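Local atomic coordinates of transcriptional repressor, TetR family (Thermus thermophilus, PDB entry 3ANP), a protein that represses transcription of fatty acid degradation genes as a TetR-family regulator, probably binding DNA through its helix-turn-helix and taking acyl-CoA as ligand. Residues R13-A18 against E54-D59; E81-L86 against K137-Q142; F108-N113 against R120-A125. All coordinates share one frame; numbering follows the deposited sequence.

Interaction 1: R13-A18 against E54-D59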
loop_
_atom_site.group_PDB
_atom_site.type_symbol
_atom_site.label_atom_id
_atom_site.label_comp_id
_atom_site.label_asym_id
_atom_site.label_seq_id
_atom_site.Cartn_x
_atom_site.Cartn_y
_atom_site.Cartn_z
ATOM N N ARG A 13 -12.632 28.380 10.426
ATOM C CA ARG A 13 -11.559 29.345 10.640
ATOM C C ARG A 13 -10.304 28.623 11.150
ATOM O O ARG A 13 -9.188 28.924 10.729
ATOM C CB ARG A 13 -11.998 30.426 11.635
ATOM C CG ARG A 13 -11.039 31.605 11.682
ATOM C CD ARG A 13 -11.533 32.723 12.586
ATOM N NE ARG A 13 -11.478 32.379 14.006
ATOM C CZ ARG A 13 -12.548 32.162 14.768
ATOM N NH1 ARG A 13 -13.768 32.248 14.245
ATOM N NH2 ARG A 13 -12.399 31.885 16.059
ATOM N N ILE A 14 -10.485 27.676 12.065
ATOM C CA ILE A 14 -9.354 26.913 12.578
ATOM C C ILE A 14 -8.738 26.146 11.395
ATOM O O ILE A 14 -7.522 26.140 11.212
ATOM C CB ILE A 14 -9.816 25.915 13.673
ATOM C CG1 ILE A 14 -10.230 26.696 14.934
ATOM C CG2 ILE A 14 -8.692 24.904 13.977
ATOM C CD1 ILE A 14 -11.002 25.873 15.957
ATOM N N PHE A 15 -9.588 25.507 10.589
ATOM C CA PHE A 15 -9.112 24.768 9.430
ATOM C C PHE A 15 -8.281 25.667 8.506
ATOM O O PHE A 15 -7.153 25.325 8.115
ATOM C CB PHE A 15 -10.302 24.176 8.664
ATOM C CG PHE A 15 -9.917 23.507 7.374
ATOM C CD1 PHE A 15 -10.041 24.178 6.157
ATOM C CD2 PHE A 15 -9.394 22.216 7.378
ATOM C CE1 PHE A 15 -9.644 23.574 4.962
ATOM C CE2 PHE A 15 -8.998 21.606 6.197
ATOM C CZ PHE A 15 -9.122 22.290 4.981
ATOM N N ARG A 16 -8.830 26.827 8.159
ATOM C CA ARG A 16 -8.112 27.744 7.281
ATOM C C ARG A 16 -6.792 28.176 7.871
ATOM O O ARG A 16 -5.767 28.225 7.167
ATOM C CB ARG A 16 -8.962 28.983 6.979
ATOM C CG ARG A 16 -10.130 28.676 6.061
ATOM C CD ARG A 16 -10.702 29.945 5.433
ATOM N NE ARG A 16 -11.428 30.748 6.405
ATOM C CZ ARG A 16 -10.970 31.870 6.949
ATOM N NH1 ARG A 16 -9.773 32.341 6.612
ATOM N NH2 ARG A 16 -11.709 32.512 7.847
ATOM N N ALA A 17 -6.814 28.507 9.159
ATOM C CA ALA A 17 -5.608 28.945 9.857
ATOM C C ALA A 17 -4.523 27.865 9.805
ATOM O O ALA A 17 -3.357 28.151 9.534
ATOM C CB ALA A 17 -5.941 29.270 11.299
ATOM N N ALA A 18 -4.909 26.624 10.069
ATOM C CA ALA A 18 -3.940 25.526 10.038
ATOM C C ALA A 18 -3.371 25.265 8.642
ATOM O O ALA A 18 -2.162 25.051 8.488
ATOM C CB ALA A 18 -4.579 24.226 10.591
ATOM N N GLU A 54 -3.214 15.712 12.181
ATOM C CA GLU A 54 -3.557 15.015 10.938
ATOM C C GLU A 54 -5.042 15.068 10.611
ATOM O O GLU A 54 -5.443 14.899 9.452
ATOM C CB GLU A 54 -3.113 13.544 10.996
ATOM C CG GLU A 54 -1.616 13.323 10.925
ATOM C CD GLU A 54 -0.888 13.694 12.203
ATOM O OE1 GLU A 54 -1.544 13.888 13.249
ATOM O OE2 GLU A 54 0.351 13.782 12.158
ATOM N N ALA A 55 -5.872 15.273 11.631
ATOM C CA ALA A 55 -7.302 15.341 11.394
ATOM C C ALA A 55 -7.586 16.542 10.477
ATOM O O ALA A 55 -8.559 16.538 9.729
ATOM C CB ALA A 55 -8.070 15.473 12.733
ATOM N N VAL A 56 -6.741 17.568 10.534
ATOM C CA VAL A 56 -6.934 18.724 9.649
ATOM C C VAL A 56 -6.679 18.261 8.210
ATOM O O VAL A 56 -7.472 18.540 7.303
ATOM C CB VAL A 56 -5.954 19.896 9.977
ATOM C CG1 VAL A 56 -6.093 20.994 8.926
ATOM C CG2 VAL A 56 -6.257 20.479 11.373
ATOM N N LEU A 57 -5.575 17.547 7.998
ATOM C CA LEU A 57 -5.247 17.064 6.657
ATOM C C LEU A 57 -6.327 16.120 6.121
ATOM O O LEU A 57 -6.625 16.126 4.928
ATOM C CB LEU A 57 -3.885 16.361 6.666
ATOM C CG LEU A 57 -2.690 17.191 7.148
ATOM C CD1 LEU A 57 -1.455 16.287 7.226
ATOM C CD2 LEU A 57 -2.439 18.381 6.197
ATOM N N LEU A 58 -6.923 15.308 6.990
ATOM C CA LEU A 58 -7.970 14.404 6.529
ATOM C C LEU A 58 -9.151 15.212 6.017
ATOM O O LEU A 58 -9.771 14.845 5.028
ATOM C CB LEU A 58 -8.431 13.479 7.643
ATOM C CG LEU A 58 -7.370 12.464 8.081
ATOM C CD1 LEU A 58 -7.958 11.626 9.207
ATOM C CD2 LEU A 58 -6.944 11.578 6.905
ATOM N N ASP A 59 -9.472 16.309 6.696
ATOM C CA ASP A 59 -10.572 17.160 6.245
ATOM C C ASP A 59 -10.280 17.666 4.830
ATOM O O ASP A 59 -11.172 17.696 3.975
ATOM C CB ASP A 59 -10.753 18.349 7.195
ATOM C CG ASP A 59 -11.896 18.141 8.190
ATOM O OD1 ASP A 59 -12.360 16.985 8.341
ATOM O OD2 ASP A 59 -12.326 19.132 8.826
#

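Interaction 2: E81-L86 against K137-Q142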
loop_
_atom_site.group_PDB
_atom_site.type_symbol
_atom_site.label_atom_id
_atom_site.label_comp_id
_atom_site.label_asym_id
_atom_site.label_seq_id
_atom_site.Cartn_x
_atom_site.Cartn_y
_atom_site.Cartn_z
ATOM N N GLU A 81 -16.980 7.270 -21.667
ATOM C CA GLU A 81 -16.751 5.845 -21.454
ATOM C C GLU A 81 -16.157 5.647 -20.058
ATOM O O GLU A 81 -15.259 6.378 -19.657
ATOM C CB GLU A 81 -15.751 5.296 -22.477
ATOM C CG GLU A 81 -16.191 5.362 -23.926
ATOM C CD GLU A 81 -15.167 4.733 -24.858
ATOM O OE1 GLU A 81 -14.031 5.261 -24.957
ATOM O OE2 GLU A 81 -15.499 3.701 -25.484
ATOM N N PRO A 82 -16.651 4.655 -19.308
ATOM C CA PRO A 82 -16.141 4.387 -17.963
ATOM C C PRO A 82 -14.628 4.190 -17.915
ATOM O O PRO A 82 -13.959 4.681 -16.994
ATOM C CB PRO A 82 -16.900 3.136 -17.565
ATOM C CG PRO A 82 -18.237 3.393 -18.167
ATOM C CD PRO A 82 -17.872 3.869 -19.561
ATOM N N VAL A 83 -14.071 3.478 -18.889
ATOM C CA VAL A 83 -12.626 3.279 -18.854
ATOM C C VAL A 83 -11.892 4.595 -19.030
ATOM O O VAL A 83 -10.868 4.823 -18.387
ATOM C CB VAL A 83 -12.141 2.245 -19.901
ATOM C CG1 VAL A 83 -10.604 2.263 -19.993
ATOM C CG2 VAL A 83 -12.593 0.850 -19.465
ATOM N N GLU A 84 -12.412 5.476 -19.878
ATOM C CA GLU A 84 -11.762 6.775 -20.059
ATOM C C GLU A 84 -11.937 7.626 -18.805
ATOM O O GLU A 84 -11.085 8.456 -18.492
ATOM C CB GLU A 84 -12.325 7.521 -21.276
ATOM C CG GLU A 84 -11.499 7.315 -22.544
ATOM C CD GLU A 84 -10.030 7.694 -22.357
ATOM O OE1 GLU A 84 -9.743 8.844 -21.949
ATOM O OE2 GLU A 84 -9.159 6.840 -22.621
ATOM N N VAL A 85 -13.038 7.433 -18.087
ATOM C CA VAL A 85 -13.233 8.211 -16.867
ATOM C C VAL A 85 -12.226 7.724 -15.831
ATOM O O VAL A 85 -11.708 8.510 -15.042
ATOM C CB VAL A 85 -14.657 8.081 -16.312
ATOM C CG1 VAL A 85 -14.762 8.875 -14.990
ATOM C CG2 VAL A 85 -15.649 8.651 -17.319
ATOM N N LEU A 86 -11.962 6.422 -15.831
ATOM C CA LEU A 86 -10.976 5.839 -14.919
ATOM C C LEU A 86 -9.588 6.401 -15.206
ATOM O O LEU A 86 -8.883 6.816 -14.287
ATOM C CB LEU A 86 -10.918 4.329 -15.080
ATOM C CG LEU A 86 -11.954 3.514 -14.325
ATOM C CD1 LEU A 86 -11.803 2.047 -14.710
ATOM C CD2 LEU A 86 -11.758 3.708 -12.828
ATOM N N LYS A 137 -19.173 0.153 -11.980
ATOM C CA LYS A 137 -20.577 -0.254 -12.070
ATOM C C LYS A 137 -21.134 -0.358 -13.502
ATOM O O LYS A 137 -21.667 -1.404 -13.893
ATOM C CB LYS A 137 -21.450 0.692 -11.231
ATOM C CG LYS A 137 -22.925 0.319 -11.181
ATOM C CD LYS A 137 -23.617 1.102 -10.058
ATOM C CE LYS A 137 -25.074 0.699 -9.883
ATOM N NZ LYS A 137 -25.920 1.103 -11.043
ATOM N N PRO A 138 -21.041 0.725 -14.288
ATOM C CA PRO A 138 -21.536 0.730 -15.668
ATOM C C PRO A 138 -20.866 -0.378 -16.494
ATOM O O PRO A 138 -21.479 -0.940 -17.408
ATOM C CB PRO A 138 -21.148 2.116 -16.176
ATOM C CG PRO A 138 -21.060 2.931 -14.953
ATOM C CD PRO A 138 -20.428 2.018 -13.951
ATOM N N LEU A 139 -19.602 -0.673 -16.185
ATOM C CA LEU A 139 -18.896 -1.730 -16.901
ATOM C C LEU A 139 -19.518 -3.081 -16.561
ATOM O O LEU A 139 -19.676 -3.937 -17.440
ATOM C CB LEU A 139 -17.400 -1.726 -16.554
ATOM C CG LEU A 139 -16.575 -0.538 -17.082
ATOM C CD1 LEU A 139 -15.161 -0.624 -16.532
ATOM C CD2 LEU A 139 -16.545 -0.530 -18.611
ATOM N N ARG A 140 -19.881 -3.282 -15.293
ATOM C CA ARG A 140 -20.485 -4.546 -14.911
ATOM C C ARG A 140 -21.837 -4.717 -15.600
ATOM O O ARG A 140 -22.169 -5.808 -16.059
ATOM C CB ARG A 140 -20.676 -4.648 -13.397
ATOM C CG ARG A 140 -21.275 -5.998 -12.981
ATOM C CD ARG A 140 -21.488 -6.094 -11.487
ATOM N NE ARG A 140 -22.270 -4.969 -10.984
ATOM C CZ ARG A 140 -23.468 -4.617 -11.440
ATOM N NH1 ARG A 140 -24.042 -5.301 -12.423
ATOM N NH2 ARG A 140 -24.100 -3.578 -10.905
ATOM N N GLU A 141 -22.608 -3.636 -15.678
ATOM C CA GLU A 141 -23.923 -3.678 -16.317
ATOM C C GLU A 141 -23.761 -3.885 -17.819
ATOM O O GLU A 141 -24.649 -4.408 -18.478
ATOM C CB GLU A 141 -24.686 -2.373 -16.069
ATOM C CG GLU A 141 -24.806 -1.981 -14.603
ATOM C CD GLU A 141 -25.414 -0.596 -14.424
ATOM O OE1 GLU A 141 -25.088 0.309 -15.228
ATOM O OE2 GLU A 141 -26.209 -0.412 -13.478
ATOM N N GLN A 142 -22.620 -3.463 -18.351
ATOM C CA GLN A 142 -22.335 -3.600 -19.771
ATOM C C GLN A 142 -21.915 -5.037 -20.086
ATOM O O GLN A 142 -21.830 -5.422 -21.251
ATOM C CB GLN A 142 -21.220 -2.631 -20.168
ATOM C CG GLN A 142 -21.028 -2.446 -21.654
ATOM C CD GLN A 142 -19.738 -1.702 -21.977
ATOM O OE1 GLN A 142 -19.411 -0.699 -21.342
ATOM N NE2 GLN A 142 -19.006 -2.190 -22.974
#

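Interaction 3: F108-N113 against R120-A125. With DCC (dodecyl-coa), chain E.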
loop_
_atom_site.group_PDB
_atom_site.type_symbol
_atom_site.label_atom_id
_atom_site.label_comp_id
_atom_site.label_asym_id
_atom_site.label_seq_id
_atom_site.Cartn_x
_atom_site.Cartn_y
_atom_site.Cartn_z
ATOM N N PHE A 108 -1.024 10.636 4.149
ATOM C CA PHE A 108 -0.945 9.227 3.748
ATOM C C PHE A 108 -0.455 8.333 4.898
ATOM O O PHE A 108 -0.918 7.206 5.049
ATOM C CB PHE A 108 0.001 9.027 2.548
ATOM C CG PHE A 108 -0.496 9.620 1.243
ATOM C CD1 PHE A 108 -1.864 9.685 0.944
ATOM C CD2 PHE A 108 0.422 10.064 0.285
ATOM C CE1 PHE A 108 -2.315 10.180 -0.293
ATOM C CE2 PHE A 108 -0.018 10.560 -0.954
ATOM C CZ PHE A 108 -1.385 10.617 -1.241
ATOM N N TYR A 109 0.487 8.817 5.699
ATOM C CA TYR A 109 0.984 8.000 6.812
ATOM C C TYR A 109 -0.109 7.708 7.834
ATOM O O TYR A 109 -0.066 6.692 8.522
ATOM C CB TYR A 109 2.172 8.680 7.507
ATOM C CG TYR A 109 3.456 8.522 6.744
ATOM C CD1 TYR A 109 4.008 7.254 6.521
ATOM C CD2 TYR A 109 4.109 9.629 6.215
ATOM C CE1 TYR A 109 5.184 7.104 5.784
ATOM C CE2 TYR A 109 5.276 9.489 5.481
ATOM C CZ TYR A 109 5.810 8.228 5.269
ATOM O OH TYR A 109 6.985 8.111 4.553
ATOM N N GLU A 110 -1.092 8.595 7.926
ATOM C CA GLU A 110 -2.188 8.414 8.873
ATOM C C GLU A 110 -2.993 7.152 8.546
ATOM O O GLU A 110 -3.573 6.539 9.428
ATOM C CB GLU A 110 -3.071 9.666 8.877
ATOM C CG GLU A 110 -4.122 9.734 9.955
ATOM C CD GLU A 110 -3.579 9.724 11.388
ATOM O OE1 GLU A 110 -2.374 9.953 11.613
ATOM O OE2 GLU A 110 -4.395 9.504 12.297
ATOM N N LEU A 111 -3.016 6.747 7.277
ATOM C CA LEU A 111 -3.720 5.527 6.895
ATOM C C LEU A 111 -2.943 4.308 7.410
ATOM O O LEU A 111 -3.440 3.190 7.373
ATOM C CB LEU A 111 -3.863 5.450 5.366
ATOM C CG LEU A 111 -4.917 6.418 4.833
ATOM C CD1 LEU A 111 -4.606 6.847 3.413
ATOM C CD2 LEU A 111 -6.283 5.734 4.929
ATOM N N LEU A 112 -1.728 4.537 7.895
ATOM C CA LEU A 112 -0.893 3.458 8.415
ATOM C C LEU A 112 -0.678 3.620 9.922
ATOM O O LEU A 112 0.193 2.971 10.508
ATOM C CB LEU A 112 0.473 3.447 7.715
ATOM C CG LEU A 112 0.500 3.347 6.183
ATOM C CD1 LEU A 112 1.922 3.499 5.681
ATOM C CD2 LEU A 112 -0.087 2.018 5.735
ATOM N N ASN A 113 -1.462 4.489 10.547
ATOM C CA ASN A 113 -1.317 4.709 11.983
ATOM C C ASN A 113 -1.472 3.384 12.752
ATOM O O ASN A 113 -2.428 2.643 12.536
ATOM C CB ASN A 113 -2.369 5.711 12.466
ATOM C CG ASN A 113 -2.007 6.325 13.801
ATOM O OD1 ASN A 113 -1.936 5.628 14.816
ATOM N ND2 ASN A 113 -1.762 7.635 13.804
ATOM N N ARG A 120 -8.692 3.685 10.848
ATOM C CA ARG A 120 -10.057 3.549 10.363
ATOM C C ARG A 120 -10.650 4.915 10.039
ATOM O O ARG A 120 -11.367 5.077 9.058
ATOM C CB ARG A 120 -10.935 2.861 11.410
ATOM C CG ARG A 120 -12.314 2.529 10.886
ATOM C CD ARG A 120 -13.191 1.898 11.957
ATOM N NE ARG A 120 -14.452 1.430 11.386
ATOM C CZ ARG A 120 -14.578 0.337 10.638
ATOM N NH1 ARG A 120 -13.522 -0.415 10.369
ATOM N NH2 ARG A 120 -15.762 0.002 10.150
ATOM N N ALA A 121 -10.366 5.895 10.886
ATOM C CA ALA A 121 -10.857 7.253 10.661
ATOM C C ALA A 121 -10.300 7.793 9.335
ATOM O O ALA A 121 -11.019 8.412 8.555
ATOM C CB ALA A 121 -10.422 8.158 11.809
ATOM N N ALA A 122 -9.015 7.565 9.094
ATOM C CA ALA A 122 -8.393 8.052 7.864
ATOM C C ALA A 122 -9.055 7.367 6.673
ATOM O O ALA A 122 -9.415 8.006 5.686
ATOM C CB ALA A 122 -6.899 7.755 7.880
ATOM N N PHE A 123 -9.235 6.056 6.787
ATOM C CA PHE A 123 -9.838 5.293 5.712
ATOM C C PHE A 123 -11.238 5.797 5.361
ATOM O O PHE A 123 -11.581 5.930 4.181
ATOM C CB PHE A 123 -9.927 3.814 6.102
ATOM C CG PHE A 123 -10.302 2.928 4.963
ATOM C CD1 PHE A 123 -9.323 2.450 4.093
ATOM C CD2 PHE A 123 -11.631 2.607 4.722
ATOM C CE1 PHE A 123 -9.667 1.661 2.989
ATOM C CE2 PHE A 123 -11.989 1.818 3.620
ATOM C CZ PHE A 123 -11.004 1.347 2.754
ATOM N N GLU A 124 -12.049 6.078 6.381
ATOM C CA GLU A 124 -13.411 6.543 6.137
ATOM C C GLU A 124 -13.472 7.958 5.578
ATOM O O GLU A 124 -14.420 8.309 4.873
ATOM C CB GLU A 124 -14.244 6.474 7.417
ATOM C CG GLU A 124 -14.472 5.048 7.913
ATOM C CD GLU A 124 -15.420 5.001 9.085
ATOM O OE1 GLU A 124 -16.578 5.433 8.918
ATOM O OE2 GLU A 124 -15.015 4.541 10.169
ATOM N N ALA A 125 -12.465 8.763 5.882
ATOM C CA ALA A 125 -12.436 10.132 5.377
ATOM C C ALA A 125 -11.959 10.192 3.927
ATOM O O ALA A 125 -12.157 11.201 3.256
ATOM C CB ALA A 125 -11.520 10.983 6.241
HETATM C C2 DCC E . -21.508 -4.781 8.413
HETATM C C4 DCC E . -20.526 -4.960 6.327
HETATM C C5 DCC E . -21.165 -3.795 5.929
HETATM C C6 DCC E . -21.988 -3.146 6.841
HETATM C C8 DCC E . -19.981 -4.525 4.291
HETATM C C10 DCC E . -7.287 11.024 -1.997
HETATM C C11 DCC E . -6.723 12.436 -1.828
HETATM C C12 DCC E . -7.407 13.417 -2.781
HETATM N N9 DCC E . -19.805 -5.383 5.293
HETATM N N7 DCC E . -20.809 -3.554 4.671
HETATM N N3 DCC E . -20.719 -5.424 7.570
HETATM N N1 DCC E . -22.133 -3.667 8.068
HETATM N N6 DCC E . -22.619 -2.025 6.503
HETATM C "C1'" DCC E . -18.966 -6.602 5.256
HETATM C "C2'" DCC E . -17.940 -6.537 4.128
HETATM O "O2'" DCC E . -18.589 -6.755 2.872
HETATM C "C3'" DCC E . -17.135 -7.778 4.510
HETATM O "O3'" DCC E . -17.820 -8.958 4.083
HETATM C "C4'" DCC E . -17.134 -7.708 6.039
HETATM O "O4'" DCC E . -18.096 -6.697 6.394
HETATM C "C5'" DCC E . -15.735 -7.305 6.508
HETATM O "O5'" DCC E . -15.335 -6.081 5.887
HETATM P P1 DCC E . -13.785 -5.646 5.856
HETATM O O11 DCC E . -12.947 -6.803 5.469
HETATM O O12 DCC E . -13.677 -4.398 5.069
HETATM O O6 DCC E . -13.459 -5.309 7.396
HETATM P P2 DCC E . -13.724 -3.844 8.006
HETATM O O21 DCC E . -13.946 -4.271 9.407
HETATM O O22 DCC E . -14.781 -3.419 7.063
HETATM O O7 DCC E . -12.217 -3.349 7.724
HETATM C CPA DCC E . -11.861 -2.652 6.528
HETATM C CPB DCC E . -11.032 -1.413 6.879
HETATM C CP8 DCC E . -9.957 -1.797 7.900
HETATM C CP7 DCC E . -11.950 -0.336 7.462
HETATM C CP9 DCC E . -10.365 -0.878 5.610
HETATM O OP3 DCC E . -9.028 -2.720 7.326
HETATM C CP6 DCC E . -9.220 -0.547 8.387
HETATM O OP2 DCC E . -9.667 0.118 9.320
HETATM N NP2 DCC E . -8.102 -0.246 7.731
HETATM C CP5 DCC E . -7.290 0.926 8.090
HETATM C CP4 DCC E . -6.538 1.436 6.859
HETATM C CP3 DCC E . -5.599 0.364 6.304
HETATM O OP1 DCC E . -6.003 -0.777 6.088
HETATM N NP1 DCC E . -4.350 0.762 6.073
HETATM C CP2 DCC E . -3.333 -0.162 5.549
HETATM C CP1 DCC E . -3.600 -0.452 4.069
HETATM S S DCC E . -3.298 0.991 2.984
HETATM P P3 DCC E . -16.971 -10.164 3.438
HETATM O O31 DCC E . -17.018 -10.158 1.958
HETATM O O32 DCC E . -15.470 -10.018 4.004
HETATM O O33 DCC E . -17.580 -11.511 4.074
HETATM C CA1 DCC E . -4.887 1.719 2.865
HETATM C CA2 DCC E . -5.155 2.731 1.749
HETATM O OA1 DCC E . -5.771 1.427 3.670
HETATM C CA3 DCC E . -6.657 2.925 1.535
HETATM C CA4 DCC E . -6.956 3.864 0.363
HETATM C CA5 DCC E . -6.401 5.273 0.583
HETATM C CA6 DCC E . -6.928 6.217 -0.501
HETATM C CA7 DCC E . -6.464 7.655 -0.258
HETATM C CA8 DCC E . -7.099 8.613 -1.268
HETATM C CA9 DCC E . -6.575 10.038 -1.068
#

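Interaction 1: R13-A18 against E54-D59
F15 lays one side of its ring against V56 and D59 of helix 54-77. With CG anti to the backbone N (chi1 174°), the ring swings from helix 3-25 across to the other segment, where CD2 lies 3.8 Å from V56 CG1. Its neighbour CE2 approaches the backbone carbonyl of V56, 3.6 Å from the O atom, which sits at the ring edge and in its plane. The weakly positive rim of an aromatic ring suits a carbonyl oxygen there. One helical turn on, the CB of D59 comes within 3.8 Å of F15 CE2, so only the aliphatic root of the aspartate meets the ring; its carboxylate is engaged by the hydroxyl of Y50.

V56 is the other half of the packing. Its CG1 also reaches A18, whose CB stands 3.9 Å from it; the small side chain of A18 meets V56 here without a longer chain between the helices. V56 further touches M19 and F22, so this branched, buried residue packs helix 54-77 against about two turns of helix 3-25; the short segments make an angle of 100°.

The pair joins the first helix to the start of the long helix that follows the predicted helix-turn-helix (31-50). A first helix packed against the helix after the helix-turn-helix is the arrangement of the N-terminal DNA-binding domain of TetR-family repressors.

Interaction 2: E81-L86 against K137-Q142
P82 and L139 meet through aliphatic carbon, and apolar packing accounts for every touch between the two segments. The CB of P82 is directed at helix 128-142 and lies 3.7 Å from CG of L139, the point where the leucine forks. L139 CD2 is almost as near the same P82 CB, at 3.8 Å, while the other branch, CD1, turns to V83 and stands 4.2 Å from its CG2. L139 owes this reach to a first torsion of -70°, which sets CG anti to the carbonyl carbon and beside the backbone N. Beyond the segments it also touches V144 and L145, a buried position suited to a branched hydrocarbon.

The second proline adds a more peripheral touch: CG of P82 is 3.8 Å from CB of P138, the rings lying aslant. Both rings suit their places in the backbone as well. P82 opens helix 82-99 just after E81 at the N-cap position, where a first-turn residue needs no N-H for the helix bonds; P138 lacks that N-H inside helix 128-142, which is kinked there.

The charged pairs stay within their own helices: E84 with R87 on helix 82-99, and K137 NZ with E141 OE2 at 2.9 Å, one turn along, the lysine meeting that oxygen from above the carboxylate plane (45° out of it).

With the segments running nearly antiparallel, at 156°, the contact rests on shape and the hydrophobic effect, and the two prolines offer rigid surfaces that need not be frozen out of many rotamers.

Interaction 3: F108-N113 against R120-A125
L111 packs its CD2 methyl on A122, 3.6 Å from the CB of that alanine, and beside the start of F123, 3.5 Å from its backbone N. The small A122 lets the turn after helix 101-110 come close to helix 116-125, and CG of E110 leans on its CB. The other branch of L111, CD1, faces the acyl chain, 3.7 Å from DCC CA5, so one leucine serves protein and ligand.

Polar contacts secure turn and ligand. N113 ND2 donates to E110 OE1 at 3.2 Å, while R118 holds the second carboxylate oxygen of E110 in a salt bridge. L111 O accepts a bond of 2.9 Å from the amide NP1 of the pantetheine arm, bent to 155°.

A chi1 of -169° turns the F123 ring away from its own N and onto the ligand: one face lies under the methyl carbon CP9, 3.5 Å above the ring centre, and CE1 lies 3.6 Å from CA3. Replaced by an alanine, F123 would probably leave CP9 without the ring beneath it and CA3 without its neighbour.

L111 and F123 line the acyl-CoA pocket of this TetR-family repressor, with A122 and the E110-N113 turn packed beside them.

Interactions 1 and 3 lie about 15 Å apart between centres and touch: L58 of helix 54-77 packs on A122 and A125, linking the DNA-binding part to the ligand pocket. This adjacency is consistent with ligand occupancy being sensed at the DNA-binding end. Interaction 2, across the chain's centre from both, encloses interaction 3 in sequence. No helix is shared: 3-25 and 54-77 carry interaction 1, 82-99 and 128-142 interaction 2, 101-110 and 116-125 interaction 3. Interaction 3 is buried, the others partly so. All three pack apolar side chains, but interaction 1 adds a ring edge at a carbonyl, interaction 2 relies on prolines, and interaction 3 alone includes bound ligand.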